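Local coordinates for protein benzoate transport porin BenP (Acinetobacter baumannii AB307-0294, PDB 5DL8) that forms an outer-membrane beta-barrel that binds calcium and probably lets small solutes such as benzoate pass, at residues S176-E181 against D297-E302; E316-Y321 against N356-S361; I193-D198 against G257-I262. All blocks are in the same frame, centred on the assembly; numbering follows the deposited sequence.

Contact 1. Residues S176-E181 against D297-E302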
# COMPACT_ATOMS: atom_id res chain seq x y z
N SER A 176 12.80 -2.26 -0.34
CA SER A 176 13.35 -0.95 0.18
C SER A 176 12.22 -0.19 0.75
O SER A 176 11.44 0.42 0.01
CB SER A 176 13.91 -0.11 -0.94
OG SER A 176 14.67 1.00 -0.42
N PRO A 177 12.03 -0.29 2.04
CA PRO A 177 10.87 0.40 2.66
C PRO A 177 10.77 1.94 2.43
O PRO A 177 11.76 2.57 2.10
CB PRO A 177 11.03 0.06 4.18
CG PRO A 177 11.71 -1.23 4.18
CD PRO A 177 12.73 -1.11 3.05
N ARG A 178 9.56 2.49 2.59
CA ARG A 178 9.29 3.89 2.34
C ARG A 178 10.31 4.85 3.11
O ARG A 178 10.70 5.84 2.58
CB ARG A 178 7.85 4.22 2.70
CG ARG A 178 7.60 4.29 4.18
CD ARG A 178 6.15 4.27 4.52
NE ARG A 178 5.90 4.42 5.97
CZ ARG A 178 4.73 4.07 6.59
NH1 ARG A 178 3.73 3.44 5.84
NH2 ARG A 178 4.57 4.29 7.93
N ASN A 179 10.80 4.44 4.29
CA ASN A 179 11.63 5.25 5.14
C ASN A 179 13.04 4.78 5.13
O ASN A 179 13.75 5.06 6.13
CB ASN A 179 11.07 5.28 6.61
CG ASN A 179 11.08 3.90 7.32
OD1 ASN A 179 10.74 2.91 6.75
ND2 ASN A 179 11.38 3.89 8.58
N GLU A 180 13.51 4.09 4.06
CA GLU A 180 14.88 3.60 4.05
C GLU A 180 15.47 3.79 2.68
O GLU A 180 14.75 3.87 1.72
CB GLU A 180 15.03 2.06 4.40
CG GLU A 180 14.38 1.57 5.65
CD GLU A 180 15.07 2.00 6.94
OE1 GLU A 180 16.18 2.63 6.88
OE2 GLU A 180 14.50 1.72 8.04
N GLU A 181 16.79 3.72 2.63
CA GLU A 181 17.56 3.92 1.40
C GLU A 181 17.90 2.70 0.65
O GLU A 181 18.09 2.76 -0.52
CB GLU A 181 18.98 4.54 1.70
CG GLU A 181 18.90 5.96 2.31
CD GLU A 181 20.20 6.79 2.16
OE1 GLU A 181 21.26 6.35 2.49
OE2 GLU A 181 20.16 7.91 1.71
N ASP A 297 7.89 -6.69 8.61
CA ASP A 297 8.57 -5.51 9.19
C ASP A 297 8.71 -4.46 8.08
O ASP A 297 8.53 -4.75 6.91
CB ASP A 297 10.00 -5.82 9.70
CG ASP A 297 10.08 -6.85 10.78
OD1 ASP A 297 9.17 -6.95 11.56
OD2 ASP A 297 11.10 -7.54 10.94
N GLY A 298 8.86 -3.24 8.46
CA GLY A 298 9.15 -2.14 7.50
C GLY A 298 7.92 -1.45 6.94
O GLY A 298 7.98 -0.75 5.86
N PHE A 299 6.79 -1.66 7.67
CA PHE A 299 5.54 -0.87 7.54
C PHE A 299 4.86 -1.16 6.21
O PHE A 299 4.12 -0.29 5.65
CB PHE A 299 5.80 0.70 7.74
CG PHE A 299 6.65 1.02 8.97
CD1 PHE A 299 6.14 0.80 10.27
CD2 PHE A 299 8.00 1.38 8.82
CE1 PHE A 299 6.98 0.97 11.38
CE2 PHE A 299 8.83 1.56 9.93
CZ PHE A 299 8.31 1.35 11.21
N LEU A 300 5.09 -2.38 5.69
CA LEU A 300 4.47 -2.77 4.39
C LEU A 300 2.99 -2.89 4.58
O LEU A 300 2.54 -3.67 5.38
CB LEU A 300 5.12 -4.05 3.87
CG LEU A 300 6.69 -4.08 3.85
CD1 LEU A 300 7.24 -5.29 3.09
CD2 LEU A 300 7.15 -2.77 3.22
N PRO A 301 2.18 -2.02 3.93
CA PRO A 301 0.72 -2.08 4.28
C PRO A 301 0.06 -3.21 3.49
O PRO A 301 0.57 -3.60 2.44
CB PRO A 301 0.15 -0.73 3.75
CG PRO A 301 1.02 -0.49 2.53
CD PRO A 301 2.44 -0.93 2.95
N GLU A 302 -1.08 -3.71 3.99
CA GLU A 302 -1.87 -4.76 3.28
C GLU A 302 -3.06 -4.00 2.74
O GLU A 302 -4.17 -3.91 3.37
CB GLU A 302 -2.27 -5.94 4.17
CG GLU A 302 -3.03 -7.02 3.42
CD GLU A 302 -2.34 -7.28 2.06
OE1 GLU A 302 -2.76 -6.61 1.03
OE2 GLU A 302 -1.35 -8.10 2.05
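The ring of P177 rests against the backbone of G298, where two long loops of the porin barrel meet in its buried interior. Residues P177 to E180 form a type I beta turn just after strand 165-176, and R178 and N179, at its corner, carry the side chains that meet F299. Inward-folded loops of this kind narrow the pore in OprD-family channels, and this pair is consistent with that role. At the start of the turn, P177 CB lies 3.6 Å from G298 O, a contact of ring carbon with carbonyl oxygen. R178 follows with CG set between its backbone N and carbonyl carbon (chi1 74°) and an extended chain that carries the guanidinium to F299. F299 CB lies over the centre of one face of this guanidinium, 3.7 Å from R178 CZ. The guanidinium and phenyl planes are only 17° apart. A salt bridge from R178 NH1 to D143 and a hydrogen bond from R178 NE to T97 O hold the arginine in place. N179 then brings its amide to the phenyl group: OD1 lies in the ring plane at the edge, 3.8 Å from F299 CD2, while ND2 approaches obliquely. K114 NZ grips the carbonyls of P177 and E180, and the turn itself is closed by the 3.0 Å hydrogen bond from E180 N to P177 O.

Contact 2. Residues E316-Y321 against N356-S361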
# COMPACT_ATOMS: atom_id res chain seq x y z
N GLU A 316 -5.66 -10.19 17.29
CA GLU A 316 -6.20 -11.55 17.46
C GLU A 316 -7.64 -11.53 17.95
O GLU A 316 -7.94 -10.94 18.98
CB GLU A 316 -5.36 -12.33 18.50
CG GLU A 316 -5.91 -13.69 18.91
CD GLU A 316 -4.96 -14.42 19.88
OE1 GLU A 316 -3.81 -13.97 20.02
OE2 GLU A 316 -5.33 -15.46 20.49
N ASP A 317 -8.51 -12.22 17.25
CA ASP A 317 -9.92 -12.24 17.55
C ASP A 317 -10.72 -10.98 17.24
O ASP A 317 -11.93 -10.94 17.52
CB ASP A 317 -10.17 -12.66 18.99
CG ASP A 317 -9.81 -14.12 19.26
OD1 ASP A 317 -9.78 -14.98 18.37
OD2 ASP A 317 -9.71 -14.46 20.40
N GLU A 318 -10.08 -9.96 16.66
CA GLU A 318 -10.68 -8.65 16.58
C GLU A 318 -11.78 -8.65 15.49
O GLU A 318 -11.57 -9.04 14.36
CB GLU A 318 -9.64 -7.54 16.32
CG GLU A 318 -10.29 -6.13 16.16
CD GLU A 318 -9.30 -4.99 16.25
OE1 GLU A 318 -8.10 -5.18 16.09
OE2 GLU A 318 -9.77 -3.83 16.56
N LYS A 319 -12.96 -8.25 15.90
CA LYS A 319 -14.07 -7.88 15.01
C LYS A 319 -14.12 -6.32 14.90
O LYS A 319 -14.10 -5.54 15.89
CB LYS A 319 -15.37 -8.34 15.60
CG LYS A 319 -15.43 -9.82 15.95
CD LYS A 319 -16.87 -10.10 16.50
CE LYS A 319 -17.33 -11.57 16.67
NZ LYS A 319 -16.49 -12.08 17.80
N SER A 320 -14.27 -5.87 13.67
CA SER A 320 -14.43 -4.41 13.34
C SER A 320 -15.59 -4.03 12.36
O SER A 320 -15.90 -4.76 11.37
CB SER A 320 -13.10 -3.89 12.88
OG SER A 320 -12.62 -4.67 11.79
N TYR A 321 -16.18 -2.85 12.61
CA TYR A 321 -17.34 -2.29 11.91
C TYR A 321 -16.91 -0.98 11.32
O TYR A 321 -16.38 -0.11 12.06
CB TYR A 321 -18.56 -2.10 12.84
CG TYR A 321 -18.90 -3.36 13.62
CD1 TYR A 321 -18.20 -3.63 14.74
CD2 TYR A 321 -19.83 -4.28 13.21
CE1 TYR A 321 -18.36 -4.76 15.46
CE2 TYR A 321 -20.05 -5.46 13.98
CZ TYR A 321 -19.29 -5.64 15.13
OH TYR A 321 -19.25 -6.71 16.02
N ASN A 356 -10.61 -5.47 25.32
CA ASN A 356 -10.28 -4.17 24.79
C ASN A 356 -11.21 -3.76 23.67
O ASN A 356 -11.85 -4.57 23.07
CB ASN A 356 -8.79 -4.20 24.35
CG ASN A 356 -8.10 -2.88 24.46
OD1 ASN A 356 -8.69 -1.90 24.81
ND2 ASN A 356 -6.83 -2.85 24.12
N HIS A 357 -11.20 -2.46 23.36
CA HIS A 357 -11.89 -1.94 22.22
C HIS A 357 -11.24 -0.70 21.73
O HIS A 357 -10.57 0.04 22.52
CB HIS A 357 -13.42 -1.79 22.55
CG HIS A 357 -13.78 -0.80 23.64
ND1 HIS A 357 -13.86 0.56 23.43
CD2 HIS A 357 -14.18 -0.99 24.91
CE1 HIS A 357 -14.23 1.18 24.54
NE2 HIS A 357 -14.46 0.26 25.44
N GLU A 358 -11.42 -0.38 20.44
CA GLU A 358 -10.71 0.81 19.91
C GLU A 358 -11.47 1.43 18.74
O GLU A 358 -12.29 0.75 18.12
CB GLU A 358 -9.28 0.42 19.49
CG GLU A 358 -9.33 -0.59 18.36
CD GLU A 358 -8.01 -1.25 17.98
OE1 GLU A 358 -8.04 -2.13 17.01
OE2 GLU A 358 -6.95 -0.89 18.62
N THR A 359 -11.22 2.69 18.48
CA THR A 359 -11.85 3.41 17.40
C THR A 359 -10.83 4.16 16.61
O THR A 359 -9.85 4.66 17.18
CB THR A 359 -12.99 4.41 17.85
OG1 THR A 359 -12.47 5.42 18.73
CG2 THR A 359 -14.11 3.73 18.53
N GLU A 360 -11.06 4.31 15.32
CA GLU A 360 -10.18 5.18 14.48
C GLU A 360 -11.05 5.97 13.50
O GLU A 360 -11.85 5.38 12.78
CB GLU A 360 -9.19 4.38 13.68
CG GLU A 360 -8.13 5.27 12.94
CD GLU A 360 -7.16 4.52 12.02
OE1 GLU A 360 -6.43 3.61 12.51
OE2 GLU A 360 -7.13 4.86 10.81
N SER A 361 -10.92 7.28 13.50
CA SER A 361 -11.56 8.16 12.52
C SER A 361 -10.47 8.73 11.59
O SER A 361 -9.33 8.88 11.99
CB SER A 361 -12.45 9.23 13.23
OG SER A 361 -11.65 10.03 14.06
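E318 and E358 meet carboxylate to carboxylate, and they alone make the contact between these two segments of the porin barrel, each giving up about the same surface. E318 sits just ahead of strand 319-328, E358 within strand 355-368. The two groups come very close: E318 OE2 is 2.5 Å from E358 OE1, a separation at which one acid group probably carries a proton. Both oxygens of E318 face that single atom, with E318 OE1 3.2 Å from E358 OE1, a pair of acceptors. The side chains cross at about a right angle and the carboxylate planes are turned 39° from one another, so the groups do not stack. E318 reaches its partner with CG opposite the backbone N (chi1 177°) and a chain that stays extended, covering the distance between backbones whose nearest alpha carbons, E318 CA and H357 CA, are 8.8 Å apart. E358 CG lies between its backbone N and carbonyl carbon, and from there the extended chain comes to E318 across its line. The buried acids have further partners. K315 forms a salt bridge through NZ to E358 OE1 and donates its backbone N to E318 OE1, which would help to offset the negative charge, while Y386 OH is hydrogen-bonded to E358 OE2. The calcium ion bound by V388, G391 and D393 lies about 9 Å from the E358 side chain. Strand 336-349 runs between strands 319-328 and 355-368, and its F348 touches both glutamates; F313 packs on them from a loop, and V388 of strand 377-388 adjoins E358.

Contact 3. Residues I193-D198 against G257-I262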
# COMPACT_ATOMS: atom_id res chain seq x y z
N ILE A 193 12.52 -10.16 18.83
CA ILE A 193 13.40 -11.01 18.08
C ILE A 193 13.00 -10.94 16.59
O ILE A 193 11.81 -11.26 16.26
CB ILE A 193 13.36 -12.45 18.57
CG1 ILE A 193 13.95 -12.56 19.98
CG2 ILE A 193 14.22 -13.38 17.65
CD1 ILE A 193 13.64 -13.97 20.65
N THR A 194 14.00 -10.58 15.74
CA THR A 194 13.88 -10.47 14.30
C THR A 194 14.45 -11.68 13.51
O THR A 194 15.54 -12.08 13.80
CB THR A 194 14.48 -9.15 13.75
OG1 THR A 194 13.74 -8.03 14.31
CG2 THR A 194 14.26 -8.99 12.19
N LYS A 195 13.70 -12.22 12.56
CA LYS A 195 14.17 -13.19 11.58
C LYS A 195 13.94 -12.69 10.18
O LYS A 195 12.90 -12.10 9.88
CB LYS A 195 13.42 -14.45 11.75
CG LYS A 195 14.27 -15.68 11.39
CD LYS A 195 13.34 -16.78 10.87
CE LYS A 195 13.98 -18.17 10.75
NZ LYS A 195 12.81 -19.17 10.59
N GLU A 196 14.92 -12.93 9.30
CA GLU A 196 14.88 -12.53 7.88
C GLU A 196 14.50 -13.69 7.00
O GLU A 196 14.78 -14.82 7.35
CB GLU A 196 16.30 -12.15 7.41
CG GLU A 196 16.93 -11.00 8.21
CD GLU A 196 18.25 -10.55 7.69
OE1 GLU A 196 19.22 -11.26 7.94
OE2 GLU A 196 18.28 -9.50 7.02
N SER A 197 13.96 -13.38 5.83
CA SER A 197 13.67 -14.34 4.80
C SER A 197 14.62 -14.22 3.63
O SER A 197 14.96 -13.09 3.20
CB SER A 197 12.25 -14.00 4.29
OG SER A 197 11.82 -14.79 3.14
N ASP A 198 14.98 -15.35 3.03
CA ASP A 198 15.64 -15.35 1.72
C ASP A 198 14.75 -14.92 0.55
O ASP A 198 15.26 -14.49 -0.50
CB ASP A 198 16.32 -16.68 1.43
CG ASP A 198 17.52 -16.93 2.36
OD1 ASP A 198 18.06 -15.99 2.98
OD2 ASP A 198 17.94 -18.08 2.47
N GLY A 257 7.28 -23.56 7.65
CA GLY A 257 7.80 -24.43 8.68
C GLY A 257 7.20 -24.08 10.04
O GLY A 257 5.99 -24.26 10.26
N ASN A 258 8.11 -23.58 10.91
CA ASN A 258 7.88 -23.20 12.32
C ASN A 258 8.48 -21.76 12.64
O ASN A 258 8.23 -20.76 11.84
CB ASN A 258 8.39 -24.33 13.23
CG ASN A 258 7.26 -25.07 13.96
OD1 ASN A 258 7.42 -25.43 15.13
ND2 ASN A 258 6.16 -25.38 13.27
N THR A 259 9.25 -21.64 13.75
CA THR A 259 9.57 -20.34 14.43
C THR A 259 8.38 -19.48 15.03
O THR A 259 8.41 -19.25 16.22
CB THR A 259 10.51 -19.43 13.56
OG1 THR A 259 11.84 -19.92 13.55
CG2 THR A 259 10.62 -18.06 14.14
N PHE A 260 7.37 -19.02 14.27
CA PHE A 260 6.40 -18.06 14.81
C PHE A 260 5.03 -18.54 15.31
O PHE A 260 4.31 -17.83 16.04
CB PHE A 260 6.22 -16.84 13.85
CG PHE A 260 7.51 -16.13 13.54
CD1 PHE A 260 8.12 -15.26 14.50
CD2 PHE A 260 8.15 -16.34 12.33
CE1 PHE A 260 9.32 -14.59 14.22
CE2 PHE A 260 9.38 -15.70 12.05
CZ PHE A 260 9.96 -14.81 12.99
N ASP A 261 4.56 -19.69 14.99
CA ASP A 261 3.11 -19.79 15.37
C ASP A 261 2.25 -18.52 14.83
O ASP A 261 1.77 -17.58 15.58
CB ASP A 261 2.95 -20.07 16.91
CG ASP A 261 3.57 -21.48 17.34
OD1 ASP A 261 4.17 -22.22 16.54
OD2 ASP A 261 3.39 -21.90 18.49
N ILE A 262 2.28 -18.41 13.52
CA ILE A 262 1.33 -17.60 12.78
C ILE A 262 0.15 -18.57 12.46
O ILE A 262 0.35 -19.67 11.98
CB ILE A 262 2.04 -16.95 11.62
CG1 ILE A 262 3.05 -15.84 12.14
CG2 ILE A 262 1.04 -16.42 10.65
CD1 ILE A 262 4.07 -15.26 11.11
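K195 and T259 reach toward each other tip to tip, joining a short beta hairpin to a surface loop of the barrel. The lysine ammonium donates a 3.2 Å hydrogen bond from K195 NZ to T259 OG1, and the same NZ is also hydrogen-bonded to the carbonyl oxygen of D224, so the amine is shared between two oxygens. The K195 side chain leaves the strand with a first torsion of -148°, away from the usual staggered values, and is then extended from CG onward. This stretched course brings the amine to the threonine while the base of the chain stays beside F260: K195 CB lies 3.7 Å from F260 CZ, at the ring edge and near the ring plane. T259 uses its two branches differently. OG1, set beside the backbone N (chi1 -73°), takes the lysine bond, while the methyl CG2 is placed over the centre of one face of the neighbouring F260 ring, 3.3 Å above its plane. Both T259 and F260 also touch a neighbouring molecule in the crystal, which may influence the loop. Around them, F188 of strand 187-190 meets the F260 ring edge-to-face and pairs through its backbone with K195, tying the antiparallel hairpin of strands 187-190 and 193-196 to the loop. L225 packs on F260, and I262 leads into strand 263-275 while touching F188 and strand 243-255.

In the fold
Contacts 1 and 2 are buried, whereas contact 3 lies at the surface. Contact 1 joins two loops within the barrel through a proline against a glycine carbonyl and an arginine and an amide against a phenylalanine; contact 2 joins the start of strand 319-328 to strand 355-368 across strand 336-349, purely by acids; contact 3 ties a hairpin to a loop by one hydrogen bond and an aromatic edge. Segments 176-181 and 193-198 both belong to the chain between strands 165-176 and 200-210, which contains the 187-190/193-196 hairpin. Contacts 1 and 3 touch where D297 OD2 comes within 3.7 Å of T194 CG2. Contact 2 touches neither, its nearest atoms about 12 Å from contact 1 and about 8 Å from contact 3.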